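Local coordinates for protein phosphoribosylformylglycinamidine synthase 2 (Thermus thermophilus, PDB 3VIU) that belongs to the PurM-like (AIR synthase-related) family and binds adenosine-5'-diphosphate and magnesium in a chain with two tandem copies of the family's domain pair, at residues P49-L54 and E503-L508; S86-S91 and L172-C177; Y453-P458 and R534-A539; D485-G490 and G522-Y527. All blocks are in the same frame, centred on the assembly; numbering follows the deposited sequence.

Contact 1: residues P49-L54 and E503-L508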
loop_
_atom_site.group_PDB
_atom_site.type_symbol
_atom_site.label_atom_id
_atom_site.label_comp_id
_atom_site.label_asym_id
_atom_site.label_seq_id
_atom_site.Cartn_x
_atom_site.Cartn_y
_atom_site.Cartn_z
ATOM N N PRO A 49 15.976 8.458 10.597
ATOM C CA PRO A 49 17.398 8.312 10.266
ATOM C C PRO A 49 17.684 7.283 9.170
ATOM O O PRO A 49 18.627 7.444 8.395
ATOM C CB PRO A 49 18.021 7.903 11.601
ATOM C CG PRO A 49 17.139 8.543 12.597
ATOM C CD PRO A 49 15.765 8.269 12.042
ATOM N N LEU A 50 16.877 6.226 9.111
ATOM C CA LEU A 50 17.068 5.170 8.118
ATOM C C LEU A 50 16.387 5.465 6.787
ATOM O O LEU A 50 16.880 5.069 5.728
ATOM C CB LEU A 50 16.544 3.838 8.670
ATOM C CG LEU A 50 17.198 3.343 9.961
ATOM C CD1 LEU A 50 16.356 2.247 10.578
ATOM C CD2 LEU A 50 18.606 2.854 9.673
ATOM N N LEU A 51 15.253 6.158 6.840
ATOM C CA LEU A 51 14.491 6.479 5.632
ATOM C C LEU A 51 15.187 7.475 4.703
ATOM O O LEU A 51 14.814 7.611 3.539
ATOM C CB LEU A 51 13.095 6.996 6.015
ATOM C CG LEU A 51 12.191 5.947 6.679
ATOM C CD1 LEU A 51 10.926 6.589 7.223
ATOM C CD2 LEU A 51 11.854 4.870 5.665
ATOM N N LYS A 52 16.201 8.166 5.213
ATOM C CA LYS A 52 16.934 9.127 4.400
ATOM C C LYS A 52 17.650 8.419 3.252
ATOM O O LYS A 52 17.943 9.026 2.227
ATOM C CB LYS A 52 17.956 9.882 5.256
ATOM C CG LYS A 52 17.355 10.897 6.226
ATOM C CD LYS A 52 18.437 11.471 7.129
ATOM C CE LYS A 52 17.882 12.493 8.106
ATOM N NZ LYS A 52 17.327 13.690 7.420
ATOM N N ALA A 53 17.909 7.127 3.426
ATOM C CA ALA A 53 18.604 6.329 2.423
ATOM C C ALA A 53 17.819 6.001 1.155
ATOM O O ALA A 53 18.421 5.693 0.127
ATOM C CB ALA A 53 19.105 5.035 3.059
ATOM N N LEU A 54 16.491 6.057 1.216
ATOM C CA LEU A 54 15.670 5.738 0.048
ATOM C C LEU A 54 15.754 6.775 -1.073
ATOM O O LEU A 54 15.465 7.947 -0.864
ATOM C CB LEU A 54 14.209 5.552 0.469
ATOM C CG LEU A 54 13.927 4.375 1.416
ATOM C CD1 LEU A 54 12.473 4.394 1.849
ATOM C CD2 LEU A 54 14.257 3.056 0.725
ATOM N N GLU A 503 17.114 -3.646 7.912
ATOM C CA GLU A 503 17.255 -4.497 6.731
ATOM C C GLU A 503 16.115 -4.265 5.735
ATOM O O GLU A 503 16.316 -4.319 4.521
ATOM C CB GLU A 503 17.280 -5.971 7.132
ATOM C CG GLU A 503 18.548 -6.411 7.842
ATOM C CD GLU A 503 19.725 -6.471 6.908
ATOM O OE1 GLU A 503 20.647 -5.641 7.046
ATOM O OE2 GLU A 503 19.718 -7.352 6.023
ATOM N N THR A 504 14.914 -4.017 6.251
ATOM C CA THR A 504 13.771 -3.778 5.390
ATOM C C THR A 504 14.037 -2.525 4.565
ATOM O O THR A 504 13.882 -2.527 3.346
ATOM C CB THR A 504 12.483 -3.600 6.222
ATOM O OG1 THR A 504 12.180 -4.834 6.890
ATOM C CG2 THR A 504 11.307 -3.203 5.328
ATOM N N ILE A 505 14.457 -1.454 5.223
ATOM C CA ILE A 505 14.745 -0.230 4.500
ATOM C C ILE A 505 15.915 -0.398 3.510
ATOM O O ILE A 505 15.862 0.115 2.392
ATOM C CB ILE A 505 15.011 0.932 5.476
ATOM C CG1 ILE A 505 13.691 1.302 6.178
ATOM C CG2 ILE A 505 15.613 2.122 4.724
ATOM C CD1 ILE A 505 13.746 2.525 7.087
ATOM N N ALA A 506 16.957 -1.125 3.906
ATOM C CA ALA A 506 18.090 -1.341 3.012
ATOM C C ALA A 506 17.618 -2.157 1.807
ATOM O O ALA A 506 18.089 -1.959 0.689
ATOM C CB ALA A 506 19.222 -2.075 3.742
ATOM N N GLY A 507 16.683 -3.070 2.040
ATOM C CA GLY A 507 16.164 -3.877 0.955
ATOM C C GLY A 507 15.509 -3.030 -0.125
ATOM O O GLY A 507 15.783 -3.207 -1.309
ATOM N N LEU A 508 14.637 -2.114 0.286
ATOM C CA LEU A 508 13.946 -1.220 -0.641
ATOM C C LEU A 508 14.937 -0.356 -1.425
ATOM O O LEU A 508 14.844 -0.226 -2.646
ATOM C CB LEU A 508 12.979 -0.329 0.136
ATOM C CG LEU A 508 11.500 -0.744 0.238
ATOM C CD1 LEU A 508 11.329 -2.241 0.052
ATOM C CD2 LEU A 508 10.951 -0.289 1.577
#
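Ile-505, on helix 495-515, supplies the largest share of the buried surface here, facing Leu-50, Leu-51 and Leu-54 from the short helix and type I turn at residues 49-54. The apolar contacts between side chains centre on its CD1 methyl. That atom lies 3.3 Å from Leu-51 CD2, the two side chains crossing at about a right angle, and 3.5 Å from Leu-50 CB, so the end of the isoleucine is wedged between successive leucines. One turn further along the helix, Leu-54 CD2 rests 3.7 Å from Leu-508 CB.

A second group of contacts sets methyls against backbone oxygens. Ile-505 CG2 lies anti to its backbone N, which brings this branch to 3.4 Å from Leu-50 O. In the reverse direction, Leu-54 CD2 lies 3.7 Å from Ile-505 O. Within the turn, Leu-50 O and Leu-51 O accept from Ala-53 N and Leu-54 N.

Around the contact, Ile-505 and Leu-508 also pack on strand 479-488, through Leu-487 and Asp-485, while Leu-51 belongs to the adenosine-5'-diphosphate pocket and touches the nucleotide. The two segments meet through apolar packing, with no hydrogen bond between them, and this packing joins a wall of the nucleotide pocket to the helix layer of a PurM-like N-terminal domain.

Contact 2: residues S86-S91 and L172-C177. With PO4 (phosphate ion), chain C.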
loop_
_atom_site.group_PDB
_atom_site.type_symbol
_atom_site.label_atom_id
_atom_site.label_comp_id
_atom_site.label_asym_id
_atom_site.label_seq_id
_atom_site.Cartn_x
_atom_site.Cartn_y
_atom_site.Cartn_z
ATOM N N SER A 86 -1.557 2.734 7.264
ATOM C CA SER A 86 -1.871 1.559 8.065
ATOM C C SER A 86 -2.839 1.939 9.201
ATOM O O SER A 86 -2.875 3.092 9.642
ATOM C CB SER A 86 -0.594 0.960 8.657
ATOM O OG SER A 86 -0.162 1.688 9.793
ATOM N N HIS A 87 -3.638 0.971 9.644
ATOM C CA HIS A 87 -4.581 1.165 10.747
ATOM C C HIS A 87 -4.610 -0.164 11.484
ATOM O O HIS A 87 -5.673 -0.744 11.728
ATOM C CB HIS A 87 -5.989 1.522 10.234
ATOM C CG HIS A 87 -6.424 2.915 10.583
ATOM N ND1 HIS A 87 -5.856 4.039 10.020
ATOM C CD2 HIS A 87 -7.351 3.365 11.464
ATOM C CE1 HIS A 87 -6.411 5.120 10.539
ATOM N NE2 HIS A 87 -7.321 4.739 11.418
ATOM N N ASN A 88 -3.419 -0.630 11.840
ATOM C CA ASN A 88 -3.251 -1.904 12.512
ATOM C C ASN A 88 -3.903 -2.030 13.878
ATOM O O ASN A 88 -4.913 -2.723 14.018
ATOM C CB ASN A 88 -1.765 -2.239 12.619
ATOM C CG ASN A 88 -1.052 -2.158 11.275
ATOM O OD1 ASN A 88 -1.610 -2.522 10.234
ATOM N ND2 ASN A 88 0.191 -1.693 11.296
ATOM N N HIS A 89 -3.331 -1.371 14.881
ATOM C CA HIS A 89 -3.853 -1.449 16.245
ATOM C C HIS A 89 -5.361 -1.214 16.338
ATOM O O HIS A 89 -6.071 -1.955 17.013
ATOM C CB HIS A 89 -3.090 -0.479 17.156
ATOM C CG HIS A 89 -1.658 -0.870 17.383
ATOM N ND1 HIS A 89 -1.293 -1.940 18.172
ATOM C CD2 HIS A 89 -0.504 -0.361 16.885
ATOM C CE1 HIS A 89 0.021 -2.076 18.149
ATOM N NE2 HIS A 89 0.524 -1.131 17.375
ATOM N N PRO A 90 -5.877 -0.187 15.651
ATOM C CA PRO A 90 -7.322 0.044 15.730
ATOM C C PRO A 90 -8.152 -1.070 15.084
ATOM O O PRO A 90 -9.245 -1.386 15.559
ATOM C CB PRO A 90 -7.495 1.401 15.041
ATOM C CG PRO A 90 -6.345 1.436 14.072
ATOM C CD PRO A 90 -5.207 0.880 14.889
ATOM N N SER A 91 -7.645 -1.666 14.009
ATOM C CA SER A 91 -8.385 -2.743 13.353
ATOM C C SER A 91 -8.403 -3.963 14.255
ATOM O O SER A 91 -9.332 -4.772 14.217
ATOM C CB SER A 91 -7.766 -3.090 12.001
ATOM O OG SER A 91 -8.068 -2.080 11.058
ATOM N N LEU A 172 -2.533 -6.935 10.355
ATOM C CA LEU A 172 -2.181 -5.725 9.639
ATOM C C LEU A 172 -3.265 -5.334 8.657
ATOM O O LEU A 172 -3.839 -6.178 7.972
ATOM C CB LEU A 172 -0.866 -5.901 8.878
ATOM C CG LEU A 172 0.428 -6.170 9.649
ATOM C CD1 LEU A 172 1.580 -6.186 8.664
ATOM C CD2 LEU A 172 0.656 -5.102 10.709
ATOM N N VAL A 173 -3.546 -4.042 8.601
ATOM C CA VAL A 173 -4.530 -3.520 7.674
ATOM C C VAL A 173 -3.985 -2.219 7.105
ATOM O O VAL A 173 -3.952 -1.191 7.788
ATOM C CB VAL A 173 -5.878 -3.250 8.362
ATOM C CG1 VAL A 173 -6.888 -2.768 7.330
ATOM C CG2 VAL A 173 -6.370 -4.512 9.061
ATOM N N ASN A 174 -3.525 -2.280 5.862
ATOM C CA ASN A 174 -2.987 -1.106 5.184
ATOM C C ASN A 174 -3.865 -0.811 3.972
ATOM O O ASN A 174 -4.301 -1.728 3.269
ATOM C CB ASN A 174 -1.550 -1.364 4.726
ATOM C CG ASN A 174 -0.544 -1.299 5.867
ATOM O OD1 ASN A 174 -0.800 -1.786 6.976
ATOM N ND2 ASN A 174 0.620 -0.713 5.593
ATOM N N ALA A 175 -4.139 0.462 3.728
ATOM C CA ALA A 175 -4.959 0.824 2.584
ATOM C C ALA A 175 -4.205 1.777 1.672
ATOM O O ALA A 175 -3.629 2.771 2.119
ATOM C CB ALA A 175 -6.263 1.458 3.046
HETATM N N MSE A 176 -4.205 1.463 0.387
HETATM C CA MSE A 176 -3.534 2.292 -0.591
HETATM C C MSE A 176 -4.602 2.991 -1.421
HETATM O O MSE A 176 -5.655 2.417 -1.689
HETATM C CB MSE A 176 -2.658 1.422 -1.485
HETATM C CG MSE A 176 -1.875 2.176 -2.533
HETATM SE SE MSE A 176 -0.884 0.918 -3.639
HETATM C CE MSE A 176 -0.311 2.110 -5.053
ATOM N N CYS A 177 -4.342 4.235 -1.815
ATOM C CA CYS A 177 -5.299 4.961 -2.625
ATOM C C CYS A 177 -4.678 5.658 -3.840
ATOM O O CYS A 177 -3.588 6.211 -3.767
ATOM C CB CYS A 177 -6.046 5.980 -1.767
ATOM S SG CYS A 177 -7.374 6.835 -2.664
HETATM P P PO4 C . -0.944 1.801 13.364
HETATM O O1 PO4 C . -1.272 1.200 12.052
HETATM O O2 PO4 C . -1.488 0.949 14.447
HETATM O O3 PO4 C . 0.527 1.900 13.508
HETATM O O4 PO4 C . -1.542 3.158 13.451
#
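A phosphate ion sits at the N-terminal end of helix 88-93, where strand 78-86 runs out beside strand 172-182. Ser-86 OG donates to phosphate O1 over 2.6 Å, and Asn-88 N reaches the same oxygen at 2.8 Å. His-89 N donates to O2 at 3.0 Å, with the edge of the His-89 ring near that oxygen. The backbone N-H groups of the helix's first turn thus point at the anion, an arrangement that probably gains from the helix dipole.

Ser-86 and Asn-174 form an antiparallel, non-hydrogen-bonded pair in the mixed sheet of the first PurM-like N-terminal domain. Next to it, His-87 N donates to Val-173 O (2.9 Å), nearly along the C=O axis. The return bond uses a side chain: with CG beside the backbone N and opposite the carbonyl carbon (chi1 -52°), Asn-88 OD1 takes Val-173 N at 3.0 Å in its carbonyl plane. Leu-172 CD2 lies over one face of the amide, 3.5 Å from Asn-88 CG. Asn-88 ND2 is bonded to Asn-488 OD1 in the second such domain, so both ends of the amide are held.

His-87, the N-cap residue, accepts at its O from Ser-91 N and Ser-91 OG, which approach from opposite faces of the carbonyl plane. Beneath this turn Ser-91 CB packs on Val-173 CG2 at 3.6 Å.

Contact 3: residues Y453-P458 and R534-A539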
loop_
_atom_site.group_PDB
_atom_site.type_symbol
_atom_site.label_atom_id
_atom_site.label_comp_id
_atom_site.label_asym_id
_atom_site.label_seq_id
_atom_site.Cartn_x
_atom_site.Cartn_y
_atom_site.Cartn_z
ATOM N N TYR A 453 9.320 -14.933 2.996
ATOM C CA TYR A 453 10.635 -14.442 2.582
ATOM C C TYR A 453 11.114 -13.401 3.602
ATOM O O TYR A 453 12.256 -13.432 4.070
ATOM C CB TYR A 453 10.554 -13.736 1.225
ATOM C CG TYR A 453 10.127 -14.577 0.043
ATOM C CD1 TYR A 453 10.033 -14.007 -1.229
ATOM C CD2 TYR A 453 9.870 -15.941 0.174
ATOM C CE1 TYR A 453 9.698 -14.767 -2.341
ATOM C CE2 TYR A 453 9.540 -16.709 -0.931
ATOM C CZ TYR A 453 9.456 -16.117 -2.185
ATOM O OH TYR A 453 9.138 -16.875 -3.284
ATOM N N SER A 454 10.215 -12.479 3.930
ATOM C CA SER A 454 10.508 -11.383 4.840
ATOM C C SER A 454 10.883 -11.801 6.270
ATOM O O SER A 454 11.796 -11.230 6.867
ATOM C CB SER A 454 9.321 -10.409 4.836
ATOM O OG SER A 454 9.046 -9.924 3.516
ATOM N N ARG A 455 10.197 -12.800 6.815
ATOM C CA ARG A 455 10.500 -13.270 8.159
ATOM C C ARG A 455 11.898 -13.891 8.206
ATOM O O ARG A 455 12.669 -13.627 9.123
ATOM C CB ARG A 455 9.432 -14.285 8.606
ATOM C CG ARG A 455 9.853 -15.293 9.690
ATOM C CD ARG A 455 10.354 -14.647 10.971
ATOM N NE ARG A 455 9.320 -13.927 11.710
ATOM C CZ ARG A 455 8.229 -14.491 12.220
ATOM N NH1 ARG A 455 7.349 -13.753 12.885
ATOM N NH2 ARG A 455 8.006 -15.788 12.058
ATOM N N LEU A 456 12.230 -14.690 7.200
ATOM C CA LEU A 456 13.525 -15.361 7.130
ATOM C C LEU A 456 14.695 -14.505 6.632
ATOM O O LEU A 456 15.857 -14.792 6.928
ATOM C CB LEU A 456 13.397 -16.605 6.251
ATOM C CG LEU A 456 12.461 -17.666 6.829
ATOM C CD1 LEU A 456 12.102 -18.678 5.757
ATOM C CD2 LEU A 456 13.134 -18.340 8.020
ATOM N N HIS A 457 14.393 -13.460 5.871
ATOM C CA HIS A 457 15.441 -12.593 5.343
ATOM C C HIS A 457 14.799 -11.248 5.015
ATOM O O HIS A 457 14.578 -10.917 3.855
ATOM C CB HIS A 457 16.053 -13.215 4.072
ATOM C CG HIS A 457 17.382 -12.639 3.689
ATOM N ND1 HIS A 457 17.642 -11.286 3.701
ATOM C CD2 HIS A 457 18.521 -13.233 3.266
ATOM C CE1 HIS A 457 18.884 -11.073 3.307
ATOM N NE2 HIS A 457 19.438 -12.239 3.036
ATOM N N PRO A 458 14.513 -10.447 6.045
ATOM C CA PRO A 458 13.888 -9.136 5.850
ATOM C C PRO A 458 14.410 -8.297 4.677
ATOM O O PRO A 458 13.623 -7.746 3.904
ATOM C CB PRO A 458 14.063 -8.459 7.212
ATOM C CG PRO A 458 15.230 -9.209 7.853
ATOM C CD PRO A 458 14.971 -10.625 7.434
ATOM N N ARG A 534 7.300 -10.877 17.434
ATOM C CA ARG A 534 7.283 -9.841 16.401
ATOM C C ARG A 534 6.621 -10.345 15.124
ATOM O O ARG A 534 6.801 -11.500 14.748
ATOM C CB ARG A 534 8.713 -9.386 16.071
ATOM C CG ARG A 534 9.561 -8.999 17.279
ATOM C CD ARG A 534 10.863 -8.327 16.863
ATOM N NE ARG A 534 11.630 -9.127 15.914
ATOM C CZ ARG A 534 12.163 -10.312 16.189
ATOM N NH1 ARG A 534 12.843 -10.971 15.259
ATOM N NH2 ARG A 534 12.018 -10.839 17.397
ATOM N N ILE A 535 5.848 -9.484 14.464
ATOM C CA ILE A 535 5.202 -9.874 13.211
ATOM C C ILE A 535 6.308 -9.993 12.183
ATOM O O ILE A 535 7.384 -9.442 12.366
ATOM C CB ILE A 535 4.225 -8.802 12.679
ATOM C CG1 ILE A 535 4.993 -7.502 12.426
ATOM C CG2 ILE A 535 3.056 -8.600 13.657
ATOM C CD1 ILE A 535 4.184 -6.422 11.772
ATOM N N PRO A 536 6.070 -10.739 11.098
ATOM C CA PRO A 536 7.116 -10.857 10.080
ATOM C C PRO A 536 7.342 -9.447 9.555
ATOM O O PRO A 536 6.390 -8.693 9.417
ATOM C CB PRO A 536 6.465 -11.744 9.021
ATOM C CG PRO A 536 5.590 -12.636 9.841
ATOM C CD PRO A 536 4.953 -11.657 10.816
ATOM N N PRO A 537 8.595 -9.059 9.288
ATOM C CA PRO A 537 8.819 -7.703 8.774
ATOM C C PRO A 537 7.934 -7.552 7.540
ATOM O O PRO A 537 7.931 -8.416 6.671
ATOM C CB PRO A 537 10.306 -7.702 8.442
ATOM C CG PRO A 537 10.866 -8.618 9.487
ATOM C CD PRO A 537 9.871 -9.764 9.490
ATOM N N THR A 538 7.176 -6.468 7.465
ATOM C CA THR A 538 6.273 -6.305 6.342
ATOM C C THR A 538 6.343 -4.966 5.619
ATOM O O THR A 538 5.863 -3.944 6.113
ATOM C CB THR A 538 4.817 -6.546 6.793
ATOM O OG1 THR A 538 4.702 -7.861 7.339
ATOM C CG2 THR A 538 3.867 -6.432 5.620
ATOM N N ALA A 539 6.945 -4.981 4.438
ATOM C CA ALA A 539 7.033 -3.782 3.626
ATOM C C ALA A 539 6.048 -3.978 2.477
ATOM O O ALA A 539 6.344 -4.671 1.500
ATOM C CB ALA A 539 8.450 -3.600 3.090
HETATM O O HOH W 1 8.811 -7.031 3.591
HETATM O O HOH W 2 9.949 -11.031 12.833
#
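The last turn of helix 451-456 passes close to the extended segment leading into strand 538-548, with the CA atoms of Arg-455 and Pro-536 only 4.6 Å apart. The Pro-537 ring fits against the helix end: its CD lies 3.6 Å from Ser-454 O and its CG 3.9 Å from Pro-458 CB.

Arg-455 reaches along the proline segment. Its chain bends at chi2 (57°) and chi3 (67°), folding the guanidinium back over Pro-536, whose CG lies 3.7 Å above one face and toward its rim. At the guanidinium's edge, NH1 makes a weak hydrogen bond to Arg-534 O (3.0 Å, N-H...O angle 126°). A water accepts from Arg-455 NE and donates to Ile-535 O, adding a second, indirect link. The Arg-534 side chain itself is engaged elsewhere, in salt bridges to Glu-500 and Asp-373.

A second water joins the segments at the other end, donating to Ser-454 OG (2.9 Å) and accepting from Ala-539 N; the hydroxyl is also bonded to Asn-450 O. Thr-538 OG1 donates to Pro-536 O from above its carbonyl plane. Together these contacts pack a helix end against the entry to a central sheet strand in the second PurM-like N-terminal domain.

Contact 4: residues D485-G490 and G522-Y527. With ADP (adenosine-5'-diphosphate), chain B; PO4 (phosphate ion), chain C.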
loop_
_atom_site.group_PDB
_atom_site.type_symbol
_atom_site.label_atom_id
_atom_site.label_comp_id
_atom_site.label_asym_id
_atom_site.label_seq_id
_atom_site.Cartn_x
_atom_site.Cartn_y
_atom_site.Cartn_z
ATOM N N ASP A 485 5.699 2.783 0.105
ATOM C CA ASP A 485 5.964 1.652 0.982
ATOM C C ASP A 485 5.336 1.794 2.354
ATOM O O ASP A 485 5.586 2.768 3.073
ATOM C CB ASP A 485 7.468 1.445 1.151
ATOM C CG ASP A 485 8.140 2.615 1.834
ATOM O OD1 ASP A 485 8.826 2.407 2.860
ATOM O OD2 ASP A 485 7.984 3.750 1.342
ATOM N N GLY A 486 4.506 0.820 2.708
ATOM C CA GLY A 486 3.878 0.822 4.007
ATOM C C GLY A 486 4.675 -0.139 4.864
ATOM O O GLY A 486 4.526 -1.350 4.742
ATOM N N LEU A 487 5.544 0.391 5.718
ATOM C CA LEU A 487 6.345 -0.462 6.584
ATOM C C LEU A 487 5.572 -0.825 7.850
ATOM O O LEU A 487 4.933 0.029 8.463
ATOM C CB LEU A 487 7.650 0.244 6.964
ATOM C CG LEU A 487 8.517 0.770 5.810
ATOM C CD1 LEU A 487 9.819 1.315 6.379
ATOM C CD2 LEU A 487 8.798 -0.338 4.792
ATOM N N ASN A 488 5.632 -2.099 8.224
ATOM C CA ASN A 488 4.975 -2.613 9.428
ATOM C C ASN A 488 5.969 -3.562 10.087
ATOM O O ASN A 488 6.368 -4.559 9.491
ATOM C CB ASN A 488 3.712 -3.378 9.059
ATOM C CG ASN A 488 2.757 -2.552 8.221
ATOM O OD1 ASN A 488 1.917 -1.831 8.746
ATOM N ND2 ASN A 488 2.900 -2.641 6.908
ATOM N N LEU A 489 6.376 -3.241 11.308
ATOM C CA LEU A 489 7.334 -4.056 12.037
ATOM C C LEU A 489 7.059 -4.070 13.533
ATOM O O LEU A 489 6.121 -3.427 14.022
ATOM C CB LEU A 489 8.755 -3.543 11.800
ATOM C CG LEU A 489 9.293 -3.713 10.375
ATOM C CD1 LEU A 489 9.301 -2.356 9.689
ATOM C CD2 LEU A 489 10.692 -4.314 10.399
ATOM N N GLY A 490 7.881 -4.826 14.253
ATOM C CA GLY A 490 7.735 -4.911 15.687
ATOM C C GLY A 490 8.417 -3.703 16.281
ATOM O O GLY A 490 8.740 -2.742 15.574
ATOM N N GLY A 522 4.758 7.069 1.617
ATOM C CA GLY A 522 4.706 5.816 2.338
ATOM C C GLY A 522 4.234 5.980 3.763
ATOM O O GLY A 522 3.720 7.029 4.137
ATOM N N ASN A 523 4.424 4.936 4.559
ATOM C CA ASN A 523 4.007 4.938 5.946
ATOM C C ASN A 523 4.904 4.023 6.753
ATOM O O ASN A 523 5.608 3.178 6.207
ATOM C CB ASN A 523 2.569 4.443 6.061
ATOM C CG ASN A 523 2.062 4.478 7.488
ATOM O OD1 ASN A 523 1.979 5.544 8.089
ATOM N ND2 ASN A 523 1.730 3.313 8.040
ATOM N N VAL A 524 4.873 4.195 8.067
ATOM C CA VAL A 524 5.670 3.364 8.954
ATOM C C VAL A 524 4.881 3.079 10.207
ATOM O O VAL A 524 4.501 3.996 10.924
ATOM C CB VAL A 524 7.001 4.047 9.361
ATOM C CG1 VAL A 524 7.737 3.196 10.396
ATOM C CG2 VAL A 524 7.867 4.254 8.138
ATOM N N SER A 525 4.630 1.801 10.460
ATOM C CA SER A 525 3.907 1.380 11.653
ATOM C C SER A 525 4.833 0.481 12.459
ATOM O O SER A 525 5.234 -0.582 11.990
ATOM C CB SER A 525 2.642 0.612 11.273
ATOM O OG SER A 525 2.009 0.113 12.432
ATOM N N LEU A 526 5.184 0.915 13.664
ATOM C CA LEU A 526 6.077 0.140 14.518
ATOM C C LEU A 526 5.353 -0.409 15.739
ATOM O O LEU A 526 4.164 -0.153 15.936
ATOM C CB LEU A 526 7.253 1.005 14.969
ATOM C CG LEU A 526 8.097 1.583 13.835
ATOM C CD1 LEU A 526 9.189 2.443 14.425
ATOM C CD2 LEU A 526 8.683 0.456 12.979
ATOM N N TYR A 527 6.081 -1.169 16.551
ATOM C CA TYR A 527 5.522 -1.749 17.769
ATOM C C TYR A 527 4.423 -2.769 17.499
ATOM O O TYR A 527 3.525 -2.955 18.320
ATOM C CB TYR A 527 4.985 -0.638 18.686
ATOM C CG TYR A 527 6.062 0.294 19.173
ATOM C CD1 TYR A 527 6.918 -0.079 20.215
ATOM C CD2 TYR A 527 6.260 1.532 18.567
ATOM C CE1 TYR A 527 7.950 0.760 20.641
ATOM C CE2 TYR A 527 7.284 2.378 18.980
ATOM C CZ TYR A 527 8.127 1.988 20.016
ATOM O OH TYR A 527 9.144 2.825 20.415
HETATM P PB ADP B . -0.696 11.220 7.524
HETATM O O1B ADP B . -0.621 11.202 9.012
HETATM O O2B ADP B . -1.263 9.805 7.004
HETATM O O3B ADP B . -1.718 12.475 7.052
HETATM P PA ADP B . 2.002 10.993 7.865
HETATM O O1A ADP B . 2.372 12.109 8.778
HETATM O O2A ADP B . 1.546 9.719 8.757
HETATM O O3A ADP B . 0.787 11.476 6.872
HETATM O "O5'" ADP B . 3.262 10.516 6.941
HETATM C "C5'" ADP B . 4.378 11.404 7.150
HETATM C "C4'" ADP B . 5.077 11.826 5.824
HETATM O "O4'" ADP B . 6.297 11.047 5.605
HETATM C "C3'" ADP B . 4.218 11.619 4.551
HETATM O "O3'" ADP B . 4.531 12.636 3.590
HETATM C "C2'" ADP B . 4.617 10.219 4.083
HETATM O "O2'" ADP B . 4.381 10.026 2.686
HETATM C "C1'" ADP B . 6.096 10.135 4.469
HETATM N N9 ADP B . 6.486 8.764 4.823
HETATM C C8 ADP B . 6.204 8.115 5.993
HETATM N N7 ADP B . 6.701 6.913 5.980
HETATM C C5 ADP B . 7.334 6.705 4.806
HETATM C C6 ADP B . 8.047 5.622 4.228
HETATM N N6 ADP B . 8.208 4.437 4.922
HETATM N N1 ADP B . 8.564 5.773 2.989
HETATM C C2 ADP B . 8.418 6.915 2.299
HETATM N N3 ADP B . 7.756 7.956 2.807
HETATM C C4 ADP B . 7.206 7.895 4.040
HETATM P P PO4 C . -0.944 1.801 13.364
HETATM O O1 PO4 C . -1.272 1.200 12.052
HETATM O O2 PO4 C . -1.488 0.949 14.447
HETATM O O3 PO4 C . 0.527 1.900 13.508
HETATM O O4 PO4 C . -1.542 3.158 13.451
HETATM O O HOH W 3 2.248 0.961 7.062
#
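Asp-485 and Asn-523 begin a ladder of backbone bonds between parallel strands 479-488 and 519-525; the axes of segments 485-488 and 522-525 come within 4.5 Å. Asn-523 N donates to Asp-485 O, Leu-487 N to Asn-523 O, Ser-525 N to Leu-487 O (2.7 Å) and Leu-489 N to Ser-525 O, each with an N-H...O angle near 160° or better. On the face of Asp-485, Leu-487 and Val-524 the packing is close: Leu-487 and Val-524 lie side by side, CD1 to CG2 3.9 Å, against the adenine. Asp-485 CG stands between its backbone N and carbonyl carbon (chi1 64°), which turns the carboxylate to the base edge; OD1 accepts from ADP N6 at 3.0 Å and OD2 lies 2.7 Å from ADP N1. Gly-522 N donates to the ribose O2' at 3.2 Å.

The pair belongs to a beta-alpha-beta unit, with helix 495-515 as the crossover, and strand 519-525 is the outermost strand of its sheet.

The face of Asn-488, Asn-523 and Ser-525 is more polar and wetter. A water donates to Leu-487 O and accepts from Asn-523 ND2, and Ser-525 OG donates to the phosphate O3 at 2.6 Å; Asn-488 ND2 makes a weak bond to Thr-538 O. Past the strands the fit slackens: Leu-489 CB and Leu-526 CD2 are 4.2 Å apart, and Tyr-527 N makes only a weak bond to Gly-490 O.

Contact 4 lies at the centre of the group and touches the other three. Helix 495-515 of contact 1 packs on it through Leu-508 CD2, 3.9 Å from Leu-487 CD2; the centres of contacts 1 and 4 are about 12 Å apart. Strand 538-548 of contact 3 is the sheet neighbour of strand 479-488, and Thr-538 O is 2.8 Å from Asn-488 N. Contact 2 belongs to the other PurM-like N-terminal domain, yet its centre is only about 10 Å from that of contact 4, and the two share the phosphate. The adenosine-5'-diphosphate pocket takes residues from contacts 1 and 4, whereas the side chain of Pro-537 in contact 3 is about 13 Å from the nucleotide. Contacts 1 and 2 do not touch, their nearest atoms being about 11 Å apart.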